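Side-chain contacts in diaminobutyrate-pyruvate transaminase and L-2,4-diaminobutyrate decarboxylase (Vibrio parahaemolyticus, PDB 2QMA), which probably uses pyridoxal 5'-phosphate in its C-terminal, decarboxylase-like domain to remove a carboxyl group from an amino acid, the longer protein also carrying an aminotransferase part: residues Thr460-Gly464 / Lys465-Lys469; Glu483-Leu486 / Ser487-Met491. All coordinates share one frame; numbering follows the deposited sequence.

Both interactions are local contacts in the C-terminal part of this decarboxylase domain, and they come in series along the chain. Interaction 1 is the turn and adjoining strands of the hairpin made by strands 458-462 and 465-471, at the edge of a four-stranded antiparallel sheet; interaction 2 is two turns of helix 479-495, the next helix in the chain. Their centres lie 19 Å apart, and although their nearest atoms are about 4 Å apart they do not touch. F470, the residue after interaction 1 on strand 465-471, receives L485, L486 and I489 of interaction 2, so the helix packs on the sheet that the hairpin completes, away from the predicted cofactor-binding lysine.

Interaction 1: residues Thr460-Gly464 / Lys465-Lys469; sequences TIVDG and KTALK
V462 and A467 meet methyl to methyl on one face of the hairpin: CG2 of V462 lies 3.4 Å from CB of A467, tighter than usual for two carbons. The valine's CG1 is anti to the backbone N (chi1 -170°), which leaves CG2 beside that nitrogen and directed at the alanine; a side chain of a single methyl suits A467, which sits diagonally from the valine and pairs with T460 in the register. T460 shares this face, and its CG2 approaches CB of A467 at 4.2 Å while its hydroxyl bonds to D270. I461 and T466 point to the other face as a non-hydrogen-bonded pair, and there CG2 of I461 lies over the backbone of K465, 3.6 Å from its N. The framework is a two-residue beta hairpin closed by a type I' turn from V462 to K465. D463 and G464 both adopt positive phi, a conformation that glycine enters with little strain. At the ends of the turn V462 N donates to K465 O at 2.8 Å, and the bond back from K465 N to V462 O is longer, 3.2 Å. Bends at chi3 and chi4 (-86° and -64°) curl the lysine chain back over the turn, where NZ makes a weak hydrogen bond to D463 O at 3.4 Å. The aspartate's OD2 stays 4.4 Å from NZ, beyond a salt bridge, although the opposite charges probably attract.

Interaction 2: residues Glu483-Leu486 / Ser487-Met491; sequences ESLL and SKINM
L485 and I489, one turn apart, form the apolar side of this contact, with CG of the leucine 4.2 Å from CD1 of the isoleucine. The closer fit is between the isoleucine and the backbone: its CG1 sits beside its own nitrogen (chi1 -63°), which brings that methylene to 3.3 Å from O of L485, the same oxygen that accepts the I489 N-H. L486 extends the buried surface, and all three side chains reach F470 of strand 465-471. Branched hydrocarbons suit this inner side, where L486 also meets helix 389-411. The segments are successive turns of an amphipathic alpha helix packed against an antiparallel sheet, its i to i+4 bonds regular, as in K488 N to S484 O at 2.9 Å. Toward solvent the packing gives way to polar side chains. The K488 chain runs back along the helix over O of S484, to which its CG approaches at 3.0 Å; bends at chi3 and chi4 (-141° and -81°) then carry NZ to OG of S484 for a weak hydrogen bond of 3.1 Å. D102 is a second, weak partner of this ammonium, through a long ion pair. The exposed S487 keeps its CB 3.4 Å from O of E483, its small side chain fitting close to the backbone, while E483, whose CB points away from the following turn, lies on the exposed side and touches M409 of helix 389-411.

Interaction 1: residues Thr460-Gly464 / Lys465-Lys469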
loop_
_atom_site.group_PDB
_atom_site.type_symbol
_atom_site.label_atom_id
_atom_site.label_comp_id
_atom_site.label_asym_id
_atom_site.label_seq_id
_atom_site.Cartn_x
_atom_site.Cartn_y
_atom_site.Cartn_z
ATOM N N THR A 460 3.151 26.126 9.032
ATOM C CA THR A 460 4.558 25.780 9.091
ATOM C C THR A 460 5.376 26.890 9.748
ATOM O O THR A 460 4.820 27.780 10.383
ATOM C CB THR A 460 5.086 25.340 7.716
ATOM O OG1 THR A 460 6.366 24.707 7.874
ATOM C CG2 THR A 460 5.152 26.535 6.704
ATOM N N ILE A 461 6.696 26.798 9.663
ATOM C CA ILE A 461 7.533 27.848 10.193
ATOM C C ILE A 461 8.395 28.436 9.077
ATOM O O ILE A 461 9.042 27.716 8.329
ATOM C CB ILE A 461 8.353 27.358 11.399
ATOM C CG1 ILE A 461 7.412 26.905 12.529
ATOM C CG2 ILE A 461 9.297 28.463 11.883
ATOM C CD1 ILE A 461 7.708 25.486 13.008
ATOM N N VAL A 462 8.372 29.753 8.946
ATOM C CA VAL A 462 9.106 30.404 7.860
ATOM C C VAL A 462 9.878 31.526 8.495
ATOM O O VAL A 462 9.274 32.485 8.975
ATOM C CB VAL A 462 8.155 30.990 6.782
ATOM C CG1 VAL A 462 8.947 31.441 5.563
ATOM C CG2 VAL A 462 7.106 29.982 6.376
ATOM N N ASP A 463 11.209 31.416 8.518
ATOM C CA ASP A 463 12.030 32.409 9.215
ATOM C C ASP A 463 11.659 32.494 10.694
ATOM O O ASP A 463 11.526 33.584 11.270
ATOM C CB ASP A 463 11.878 33.795 8.563
ATOM C CG ASP A 463 12.336 33.818 7.113
ATOM O OD1 ASP A 463 12.898 32.808 6.642
ATOM O OD2 ASP A 463 12.137 34.858 6.443
ATOM N N GLY A 464 11.463 31.332 11.304
ATOM C CA GLY A 464 11.135 31.264 12.722
ATOM C C GLY A 464 9.767 31.830 13.079
ATOM O O GLY A 464 9.511 32.099 14.251
ATOM N N LYS A 465 8.895 32.013 12.078
ATOM C CA LYS A 465 7.557 32.574 12.287
ATOM C C LYS A 465 6.488 31.550 11.905
ATOM O O LYS A 465 6.665 30.821 10.941
ATOM C CB LYS A 465 7.402 33.865 11.488
ATOM C CG LYS A 465 8.387 34.937 11.933
ATOM C CD LYS A 465 8.087 36.310 11.379
ATOM C CE LYS A 465 8.701 36.511 10.012
ATOM N NZ LYS A 465 10.195 36.460 10.048
ATOM N N THR A 466 5.405 31.454 12.672
ATOM C CA THR A 466 4.298 30.569 12.291
ATOM C C THR A 466 3.670 31.147 11.014
ATOM O O THR A 466 3.323 32.338 10.951
ATOM C CB THR A 466 3.233 30.400 13.414
ATOM O OG1 THR A 466 3.763 29.563 14.450
ATOM C CG2 THR A 466 1.997 29.729 12.889
ATOM N N ALA A 467 3.599 30.301 9.991
ATOM C CA ALA A 467 2.985 30.658 8.722
ATOM C C ALA A 467 1.790 29.749 8.524
ATOM O O ALA A 467 1.830 28.575 8.889
ATOM C CB ALA A 467 3.963 30.475 7.581
ATOM N N LEU A 468 0.726 30.323 7.973
ATOM C CA LEU A 468 -0.346 29.539 7.358
ATOM C C LEU A 468 0.052 29.149 5.947
ATOM O O LEU A 468 0.835 29.833 5.321
ATOM C CB LEU A 468 -1.623 30.364 7.292
ATOM C CG LEU A 468 -2.104 30.854 8.674
ATOM C CD1 LEU A 468 -3.169 31.885 8.430
ATOM C CD2 LEU A 468 -2.627 29.689 9.505
ATOM N N LYS A 469 -0.522 28.051 5.468
ATOM C CA LYS A 469 -0.244 27.516 4.146
ATOM C C LYS A 469 -1.491 27.081 3.379
ATOM O O LYS A 469 -2.373 26.384 3.917
ATOM C CB LYS A 469 0.743 26.327 4.228
ATOM C CG LYS A 469 0.957 25.612 2.897
ATOM C CD LYS A 469 2.128 24.578 2.979
ATOM C CE LYS A 469 1.764 23.362 3.835
ATOM N NZ LYS A 469 2.880 22.325 3.730
#

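Interaction 2: residues Glu483-Leu486 / Ser487-Met491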
loop_
_atom_site.group_PDB
_atom_site.type_symbol
_atom_site.label_atom_id
_atom_site.label_comp_id
_atom_site.label_asym_id
_atom_site.label_seq_id
_atom_site.Cartn_x
_atom_site.Cartn_y
_atom_site.Cartn_z
ATOM N N GLU A 483 -10.833 35.028 -2.538
ATOM C CA GLU A 483 -11.285 36.212 -1.841
ATOM C C GLU A 483 -12.134 35.851 -0.630
ATOM O O GLU A 483 -11.930 36.366 0.471
ATOM C CB GLU A 483 -12.083 37.125 -2.779
ATOM C CG GLU A 483 -11.178 37.764 -3.774
ATOM C CD GLU A 483 -11.880 38.741 -4.698
ATOM O OE1 GLU A 483 -13.121 38.639 -4.912
ATOM O OE2 GLU A 483 -11.153 39.602 -5.235
ATOM N N SER A 484 -13.092 34.966 -0.844
ATOM C CA SER A 484 -13.915 34.471 0.255
ATOM C C SER A 484 -13.127 33.670 1.323
ATOM O O SER A 484 -13.457 33.779 2.522
ATOM C CB SER A 484 -15.089 33.666 -0.289
ATOM O OG SER A 484 -15.551 32.774 0.693
ATOM N N LEU A 485 -12.144 32.860 0.895
ATOM C CA LEU A 485 -11.287 32.136 1.827
ATOM C C LEU A 485 -10.492 33.103 2.719
ATOM O O LEU A 485 -10.477 32.967 3.935
ATOM C CB LEU A 485 -10.374 31.124 1.097
ATOM C CG LEU A 485 -9.473 30.249 1.989
ATOM C CD1 LEU A 485 -10.280 29.569 3.123
ATOM C CD2 LEU A 485 -8.785 29.221 1.107
ATOM N N LEU A 486 -9.887 34.123 2.123
ATOM C CA LEU A 486 -9.168 35.146 2.908
ATOM C C LEU A 486 -10.117 35.941 3.830
ATOM O O LEU A 486 -9.751 36.286 4.945
ATOM C CB LEU A 486 -8.394 36.094 1.996
ATOM C CG LEU A 486 -7.238 35.435 1.235
ATOM C CD1 LEU A 486 -6.782 36.394 0.145
ATOM C CD2 LEU A 486 -6.093 35.164 2.185
ATOM N N SER A 487 -11.315 36.245 3.338
ATOM C CA SER A 487 -12.333 36.891 4.167
ATOM C C SER A 487 -12.713 36.050 5.403
ATOM O O SER A 487 -12.801 36.581 6.497
ATOM C CB SER A 487 -13.579 37.199 3.350
ATOM O OG SER A 487 -14.434 38.044 4.118
ATOM N N LYS A 488 -12.905 34.740 5.194
ATOM C CA LYS A 488 -13.231 33.771 6.254
ATOM C C LYS A 488 -12.138 33.747 7.288
ATOM O O LYS A 488 -12.424 33.714 8.483
ATOM C CB LYS A 488 -13.324 32.347 5.672
ATOM C CG LYS A 488 -14.525 32.090 4.815
ATOM C CD LYS A 488 -14.500 30.649 4.329
ATOM C CE LYS A 488 -14.961 30.541 2.896
ATOM N NZ LYS A 488 -16.417 30.550 2.731
ATOM N N ILE A 489 -10.886 33.736 6.825
ATOM C CA ILE A 489 -9.741 33.752 7.722
ATOM C C ILE A 489 -9.623 35.058 8.515
ATOM O O ILE A 489 -9.330 35.050 9.716
ATOM C CB ILE A 489 -8.413 33.430 6.995
ATOM C CG1 ILE A 489 -8.455 32.005 6.426
ATOM C CG2 ILE A 489 -7.221 33.604 7.963
ATOM C CD1 ILE A 489 -7.406 31.744 5.356
ATOM N N ASN A 490 -9.819 36.178 7.832
ATOM C CA ASN A 490 -9.807 37.469 8.512
ATOM C C ASN A 490 -10.864 37.554 9.604
ATOM O O ASN A 490 -10.590 37.971 10.716
ATOM C CB ASN A 490 -9.956 38.624 7.521
ATOM C CG ASN A 490 -9.841 39.960 8.199
ATOM O OD1 ASN A 490 -8.842 40.234 8.874
ATOM N ND2 ASN A 490 -10.880 40.770 8.090
HETATM N N MSE A 491 -12.074 37.124 9.297
HETATM C CA MSE A 491 -13.139 37.161 10.305
HETATM C C MSE A 491 -12.788 36.325 11.538
HETATM O O MSE A 491 -13.020 36.766 12.655
HETATM C CB MSE A 491 -14.474 36.785 9.691
HETATM C CG MSE A 491 -14.852 37.711 8.530
HETATM SE SE MSE A 491 -14.806 39.654 8.974
HETATM C CE MSE A 491 -15.788 39.578 10.539
#